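Side-chain contacts in 1-carboxybiuret hydrolase subunit AtzE (Pseudomonas sp., PDB 6C62), which hydrolyses 1-carboxybiuret to urea-1,3-dicarboxylate and ammonia in the bacterial degradation of atrazine: residues Tyr71-Lys74 against Asn75-Ile79; Gly87-Ile90 against Asn91-Leu94; Asp100-Leu103 against Val104-Leu107. All blocks are in the same frame, centred on the assembly; numbering follows the deposited sequence.

Contact 1: Tyr71-Lys74 against Asn75-Ile79; sequences YAVK and NLFDI
Lys-74 ends the strand 70-74 and opens a type I beta turn that closes on Phe-77, whose backbone N donates to Lys-74 O at 2.9 Å with an N-H...O angle of 163°. The same carbonyl oxygen also meets the Phe-77 ring: CD1 lies 3.2 Å from Lys-74 O, and the oxygen sits at the ring edge, in its plane. The chain therefore folds back over itself, and side chains close in sequence pack together. Val-73 points into the bend. Its CG2 branch touches Phe-77 CB at 3.8 Å and also reaches the end of Ile-79, at CD1. This one methyl touches both residues. Lys-74 leaves the turn as a fully extended chain, with CG anti to its backbone N (chi1 -171°). Leu-76 lies against the methylene part of that chain. Its CD2 is 3.9 Å from Lys-74 CE, and its CG is equally close to CD. NZ continues past the leucine and is held by hydrogen bonds to Ser-169, Ser-150 and Ser-151. Asn-75 turns the other way, and its amide is fixed by Thr-39 and by the backbone N of Gly-87. With an alanine at Lys-74, the three serine hydroxyls would probably lose their common amine partner and Leu-76 the chain it packs on. All six touching residues are buried. By similarity, Lys-74 and Ser-150 form the charge relay and Ser-174 carries the acyl-ester. Lys-74 at the strand end, bonded to Ser-150 and close to Ser-174, is consistent with the Ser-Ser-Lys catalytic triad of the amidase signature family.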
loop_
_atom_site.group_PDB
_atom_site.type_symbol
_atom_site.label_atom_id
_atom_site.label_comp_id
_atom_site.label_asym_id
_atom_site.label_seq_id
_atom_site.Cartn_x
_atom_site.Cartn_y
_atom_site.Cartn_z
ATOM N N TYR A 71 -17.263 31.200 2.962
ATOM C CA TYR A 71 -16.041 30.406 2.719
ATOM C C TYR A 71 -15.919 30.135 1.228
ATOM O O TYR A 71 -16.882 30.370 0.447
ATOM C CB TYR A 71 -16.011 29.116 3.532
ATOM C CG TYR A 71 -16.902 28.035 3.058
ATOM C CD1 TYR A 71 -18.291 28.114 3.252
ATOM C CD2 TYR A 71 -16.408 26.903 2.398
ATOM C CE1 TYR A 71 -19.109 27.108 2.854
ATOM C CE2 TYR A 71 -17.248 25.872 1.995
ATOM C CZ TYR A 71 -18.584 25.954 2.228
ATOM O OH TYR A 71 -19.489 24.962 1.773
ATOM N N ALA A 72 -14.712 29.794 0.841
ATOM C CA ALA A 72 -14.448 29.337 -0.514
ATOM C C ALA A 72 -13.506 28.160 -0.493
ATOM O O ALA A 72 -12.825 27.898 0.529
ATOM C CB ALA A 72 -13.915 30.470 -1.353
ATOM N N VAL A 73 -13.447 27.420 -1.609
ATOM C CA VAL A 73 -12.643 26.155 -1.623
ATOM C C VAL A 73 -11.692 26.078 -2.812
ATOM O O VAL A 73 -12.023 26.509 -3.921
ATOM C CB VAL A 73 -13.582 24.915 -1.607
ATOM C CG1 VAL A 73 -14.480 24.999 -0.360
ATOM C CG2 VAL A 73 -14.432 24.822 -2.855
ATOM N N LYS A 74 -10.511 25.518 -2.586
ATOM C CA LYS A 74 -9.598 25.201 -3.669
ATOM C C LYS A 74 -10.334 24.414 -4.753
ATOM O O LYS A 74 -11.184 23.548 -4.445
ATOM C CB LYS A 74 -8.462 24.393 -3.073
ATOM C CG LYS A 74 -7.291 24.136 -3.998
ATOM C CD LYS A 74 -6.231 23.377 -3.206
ATOM C CE LYS A 74 -4.954 23.239 -4.004
ATOM N NZ LYS A 74 -3.913 22.610 -3.146
ATOM N N ASN A 75 -10.080 24.747 -6.024
ATOM C CA ASN A 75 -10.906 24.227 -7.107
ATOM C C ASN A 75 -10.638 22.768 -7.475
ATOM O O ASN A 75 -11.149 22.297 -8.475
ATOM C CB ASN A 75 -10.939 25.194 -8.284
ATOM C CG ASN A 75 -9.666 25.222 -9.139
ATOM O OD1 ASN A 75 -8.865 24.301 -9.130
ATOM N ND2 ASN A 75 -9.478 26.324 -9.854
ATOM N N LEU A 76 -9.864 22.025 -6.664
ATOM C CA LEU A 76 -9.923 20.563 -6.690
ATOM C C LEU A 76 -11.128 19.948 -5.869
ATOM O O LEU A 76 -11.357 18.730 -5.936
ATOM C CB LEU A 76 -8.593 19.966 -6.272
ATOM C CG LEU A 76 -8.001 20.283 -4.894
ATOM C CD1 LEU A 76 -8.802 19.623 -3.804
ATOM C CD2 LEU A 76 -6.541 19.816 -4.776
ATOM N N PHE A 77 -11.889 20.780 -5.145
ATOM C CA PHE A 77 -13.052 20.313 -4.436
ATOM C C PHE A 77 -14.246 20.353 -5.385
ATOM O O PHE A 77 -14.487 21.381 -6.064
ATOM C CB PHE A 77 -13.424 21.128 -3.191
ATOM C CG PHE A 77 -12.523 20.934 -2.006
ATOM C CD1 PHE A 77 -11.319 21.593 -1.897
ATOM C CD2 PHE A 77 -12.877 20.057 -0.989
ATOM C CE1 PHE A 77 -10.475 21.413 -0.770
ATOM C CE2 PHE A 77 -12.077 19.860 0.110
ATOM C CZ PHE A 77 -10.850 20.540 0.232
ATOM N N ASP A 78 -14.994 19.251 -5.399
ATOM C CA ASP A 78 -16.260 19.158 -6.191
ATOM C C ASP A 78 -17.279 20.084 -5.563
ATOM O O ASP A 78 -17.485 20.058 -4.329
ATOM C CB ASP A 78 -16.867 17.742 -6.139
ATOM C CG ASP A 78 -16.150 16.709 -7.052
ATOM O OD1 ASP A 78 -15.263 17.063 -7.876
ATOM O OD2 ASP A 78 -16.473 15.488 -6.916
ATOM N N ILE A 79 -17.879 20.902 -6.403
ATOM C CA ILE A 79 -18.980 21.795 -6.070
ATOM C C ILE A 79 -20.109 21.362 -7.018
ATOM O O ILE A 79 -19.934 21.321 -8.246
ATOM C CB ILE A 79 -18.633 23.271 -6.294
ATOM C CG1 ILE A 79 -17.484 23.719 -5.411
ATOM C CG2 ILE A 79 -19.869 24.124 -6.008
ATOM C CD1 ILE A 79 -16.960 25.100 -5.734
#

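Contact 2: Gly87-Ile90 against Asn91-Leu94; sequences GSKI and NRTL
Ser-88 and Asn-91 meet where the serine hydroxyl receives the asparagine's backbone N-H. The distance from Asn-91 N to Ser-88 OG is 3.0 Å, and the N-H...O angle is 158°. OG stands between the backbone N and the carbonyl carbon of its own residue (chi1 77°), and from there it faces the N-H three residues on. The hydroxyl has a second bond, to Leu-85 O, so it links the chain before this turn to the turn itself. Asn-91 packs its CB on the same oxygen at 3.3 Å. Its amide ND2 is satisfied by Thr-84 O. One residue further along, Arg-92 N donates to Lys-89 O at 3.0 Å. Leu-94 N bonds in turn to Asn-91 O. The arginine side chain then runs back over Lys-89. Lys-89 CB lies over the centre of one guanidinium face, 3.3 Å above its plane. The two charges do not meet, since Lys-89 NZ and Arg-92 NH1 are 5.8 Å apart. NE of Arg-92 is bonded to Tyr-134 OH, and Ser-88 O shares that hydroxyl. The tyrosine thus ties the guanidinium to the backbone at Ser-88. Ile-90 turns its side chain to Phe-324, and Asn-91 touches Tyr-200. The whole turn lies in the long loop that joins strand 70-74 to helix 102-109, and it is fastened through Gly-87 O to Asn-131 at the small two-stranded sheet of 130-131 and 135-139.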
loop_
_atom_site.group_PDB
_atom_site.type_symbol
_atom_site.label_atom_id
_atom_site.label_comp_id
_atom_site.label_asym_id
_atom_site.label_seq_id
_atom_site.Cartn_x
_atom_site.Cartn_y
_atom_site.Cartn_z
ATOM N N GLY A 87 -7.109 23.274 -11.177
ATOM C CA GLY A 87 -6.137 24.164 -11.787
ATOM C C GLY A 87 -5.736 23.892 -13.242
ATOM O O GLY A 87 -4.759 24.471 -13.711
ATOM N N SER A 88 -6.488 23.016 -13.933
ATOM C CA SER A 88 -6.130 22.522 -15.201
ATOM C C SER A 88 -7.044 23.064 -16.268
ATOM O O SER A 88 -8.176 23.521 -15.992
ATOM C CB SER A 88 -6.187 20.995 -15.233
ATOM O OG SER A 88 -7.569 20.550 -15.339
ATOM N N LYS A 89 -6.549 23.030 -17.501
ATOM C CA LYS A 89 -7.446 23.154 -18.621
ATOM C C LYS A 89 -7.962 21.836 -19.141
ATOM O O LYS A 89 -9.075 21.806 -19.661
ATOM C CB LYS A 89 -6.890 24.076 -19.704
ATOM C CG LYS A 89 -5.710 23.648 -20.448
ATOM C CD LYS A 89 -5.461 24.670 -21.568
ATOM C CE LYS A 89 -4.381 24.093 -22.452
ATOM N NZ LYS A 89 -3.776 25.195 -23.240
ATOM N N ILE A 90 -7.211 20.747 -18.908
ATOM C CA ILE A 90 -7.638 19.404 -19.248
ATOM C C ILE A 90 -9.018 19.031 -18.719
ATOM O O ILE A 90 -9.805 18.432 -19.410
ATOM C CB ILE A 90 -6.560 18.407 -18.802
ATOM C CG1 ILE A 90 -5.438 18.396 -19.838
ATOM C CG2 ILE A 90 -7.103 16.972 -18.753
ATOM C CD1 ILE A 90 -4.179 17.756 -19.367
ATOM N N ASN A 91 -9.312 19.389 -17.481
ATOM C CA ASN A 91 -10.589 19.028 -16.853
ATOM C C ASN A 91 -11.791 19.864 -17.353
ATOM O O ASN A 91 -12.919 19.523 -16.988
ATOM C CB ASN A 91 -10.534 19.148 -15.336
ATOM C CG ASN A 91 -9.745 18.012 -14.671
ATOM O OD1 ASN A 91 -9.060 17.260 -15.344
ATOM N ND2 ASN A 91 -9.828 17.931 -13.332
ATOM N N ARG A 92 -11.585 20.848 -18.219
ATOM C CA ARG A 92 -12.705 21.786 -18.526
ATOM C C ARG A 92 -13.919 21.107 -19.145
ATOM O O ARG A 92 -15.028 21.482 -18.834
ATOM C CB ARG A 92 -12.293 22.919 -19.471
ATOM C CG ARG A 92 -11.450 23.996 -18.801
ATOM C CD ARG A 92 -10.690 24.796 -19.827
ATOM N NE ARG A 92 -9.848 25.780 -19.196
ATOM C CZ ARG A 92 -9.043 26.598 -19.878
ATOM N NH1 ARG A 92 -9.017 26.549 -21.240
ATOM N NH2 ARG A 92 -8.363 27.503 -19.207
ATOM N N THR A 93 -13.683 20.077 -19.926
ATOM C CA THR A 93 -14.708 19.371 -20.629
ATOM C C THR A 93 -15.351 18.211 -19.869
ATOM O O THR A 93 -16.206 17.547 -20.417
ATOM C CB THR A 93 -14.141 18.786 -21.982
ATOM O OG1 THR A 93 -12.998 17.962 -21.694
ATOM C CG2 THR A 93 -13.748 19.914 -22.949
ATOM N N LEU A 94 -14.943 17.962 -18.611
ATOM C CA LEU A 94 -15.494 16.869 -17.840
ATOM C C LEU A 94 -16.909 17.280 -17.386
ATOM O O LEU A 94 -17.172 18.487 -17.204
ATOM C CB LEU A 94 -14.608 16.505 -16.638
ATOM C CG LEU A 94 -13.214 15.875 -16.989
ATOM C CD1 LEU A 94 -12.368 15.667 -15.723
ATOM C CD2 LEU A 94 -13.406 14.568 -17.766
#

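Contact 3: Asp100-Leu103 against Val104-Leu107; sequences DAVL and VQRL
Gln-105 N donates to Ala-101 O at 3.0 Å and 168°, the first of the regular bonds of helix 102-109. Arg-106 N to Val-102 O and Leu-107 N to Leu-103 O carry the pattern on. Ala-101 is the N-cap residue, so its carbonyl begins the series. The carboxylate of Asp-100 has its polar partners outside the helix: OD1 forms a salt bridge with Arg-45 and accepts the backbone N of Glu-80. The guanidinium of Arg-106 is taken up by the carbonyl groups of Met-226, Gly-228 and Pro-229, at and just after the end of helix 216-226. A further bond, from NE2 of Gln-105 back to Asp-100 O at 2.7 Å, is weak, with an angle of only 123°. It is also doubtful, because the glutamine has two conformers and the bond is seen in one of them. Helix 102-109 is the crossover of a beta-alpha-beta unit, between strands 70-74 and 113-118, which are neighbours and parallel in the central mixed sheet. Val-104 and Leu-107 turn to that sheet and touch Tyr-71, while Leu-103 and Leu-107 also meet Leu-167 and Met-226. Within the segment, Val-104 CG1 lies 3.7 Å from Asp-100 CG, the two side chains crossing at about a right angle. Its other methyl, CG2, is 4.0 Å from Ala-101 CB. Val-102 and Arg-106, one turn apart, run side by side in the same direction. Val-102 turns CG1 to the side opposite its own N (chi1 171°), which sets this methyl over one guanidinium face, 3.4 Å above the plane and offset toward the rim; its nearest atom there is NE of Arg-106, 3.6 Å from CG1.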
loop_
_atom_site.group_PDB
_atom_site.type_symbol
_atom_site.label_atom_id
_atom_site.label_comp_id
_atom_site.label_asym_id
_atom_site.label_seq_id
_atom_site.Cartn_x
_atom_site.Cartn_y
_atom_site.Cartn_z
ATOM N N ASP A 100 -21.538 17.891 -4.039
ATOM C CA ASP A 100 -20.449 18.546 -3.300
ATOM C C ASP A 100 -19.502 17.516 -2.706
ATOM O O ASP A 100 -19.940 16.410 -2.330
ATOM C CB ASP A 100 -21.033 19.313 -2.099
ATOM C CG ASP A 100 -21.845 20.563 -2.508
ATOM O OD1 ASP A 100 -21.584 21.183 -3.603
ATOM O OD2 ASP A 100 -22.699 20.970 -1.675
ATOM N N ALA A 101 -18.232 17.878 -2.604
ATOM C CA ALA A 101 -17.282 17.120 -1.785
ATOM C C ALA A 101 -17.860 16.945 -0.407
ATOM O O ALA A 101 -18.543 17.815 0.112
ATOM C CB ALA A 101 -15.998 17.915 -1.642
ATOM N N VAL A 102 -17.537 15.838 0.216
ATOM C CA VAL A 102 -17.997 15.617 1.594
ATOM C C VAL A 102 -17.656 16.762 2.542
ATOM O O VAL A 102 -18.487 17.137 3.351
ATOM C CB VAL A 102 -17.449 14.243 2.119
ATOM C CG1 VAL A 102 -17.695 14.070 3.579
ATOM C CG2 VAL A 102 -18.132 13.115 1.329
ATOM N N LEU A 103 -16.435 17.322 2.478
ATOM C CA LEU A 103 -16.137 18.406 3.375
ATOM C C LEU A 103 -16.994 19.680 3.155
ATOM O O LEU A 103 -17.358 20.383 4.146
ATOM C CB LEU A 103 -14.654 18.782 3.337
ATOM C CG LEU A 103 -13.682 17.670 3.665
ATOM C CD1 LEU A 103 -12.317 18.242 3.811
ATOM C CD2 LEU A 103 -14.106 16.937 4.939
ATOM N N VAL A 104 -17.321 19.947 1.887
ATOM C CA VAL A 104 -18.243 21.020 1.535
ATOM C C VAL A 104 -19.635 20.741 2.103
ATOM O O VAL A 104 -20.246 21.659 2.699
ATOM C CB VAL A 104 -18.280 21.253 0.010
ATOM C CG1 VAL A 104 -19.385 22.253 -0.362
ATOM C CG2 VAL A 104 -16.909 21.683 -0.495
ATOM N N GLN A 105 -20.124 19.499 1.956
ATOM C CA GLN A 105 -21.422 19.081 2.538
ATOM C C GLN A 105 -21.447 19.306 4.046
ATOM O O GLN A 105 -22.431 19.784 4.580
ATOM C CB GLN A 105 -21.746 17.598 2.292
ATOM C CG GLN A 105 -21.832 17.139 0.816
ATOM C CD GLN A 105 -21.961 15.596 0.555
ATOM O OE1 GLN A 105 -22.092 14.740 1.488
ATOM N NE2 GLN A 105 -21.834 15.238 -0.750
ATOM N N ARG A 106 -20.352 18.976 4.733
ATOM C CA ARG A 106 -20.283 19.175 6.199
ATOM C C ARG A 106 -20.258 20.659 6.610
ATOM O O ARG A 106 -20.901 21.037 7.606
ATOM C CB ARG A 106 -19.146 18.340 6.774
ATOM C CG ARG A 106 -19.503 16.872 6.674
ATOM C CD ARG A 106 -18.477 15.958 7.246
ATOM N NE ARG A 106 -18.772 14.557 6.953
ATOM C CZ ARG A 106 -17.982 13.564 7.369
ATOM N NH1 ARG A 106 -16.872 13.808 8.052
ATOM N NH2 ARG A 106 -18.274 12.302 7.072
ATOM N N LEU A 107 -19.570 21.502 5.824
ATOM C CA LEU A 107 -19.549 22.920 6.117
ATOM C C LEU A 107 -20.940 23.511 5.878
ATOM O O LEU A 107 -21.418 24.316 6.641
ATOM C CB LEU A 107 -18.484 23.673 5.325
ATOM C CG LEU A 107 -17.025 23.392 5.785
ATOM C CD1 LEU A 107 -16.054 24.102 4.826
ATOM C CD2 LEU A 107 -16.763 23.772 7.210
#

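In the fold
The three contacts follow one another along the chain, from strand 70-74 through a long loop to helix 102-109. Contact 1 lies at the strand end that carries the probable catalytic lysine. Contact 2 lies farther out in the loop, its centre 14 Å from that of contact 1, and the two touch through Asn-75 and Gly-87. Contact 3 returns to the sheet, its centre 9 Å from that of contact 1. A probable hydrogen bond of 2.9 Å between Asp-78 O and Ala-101 N joins these two. Contacts 2 and 3 do not touch; their nearest atoms are about 13 Å apart. The strand and the turn after it thus touch both the outer loop and the crossover helix.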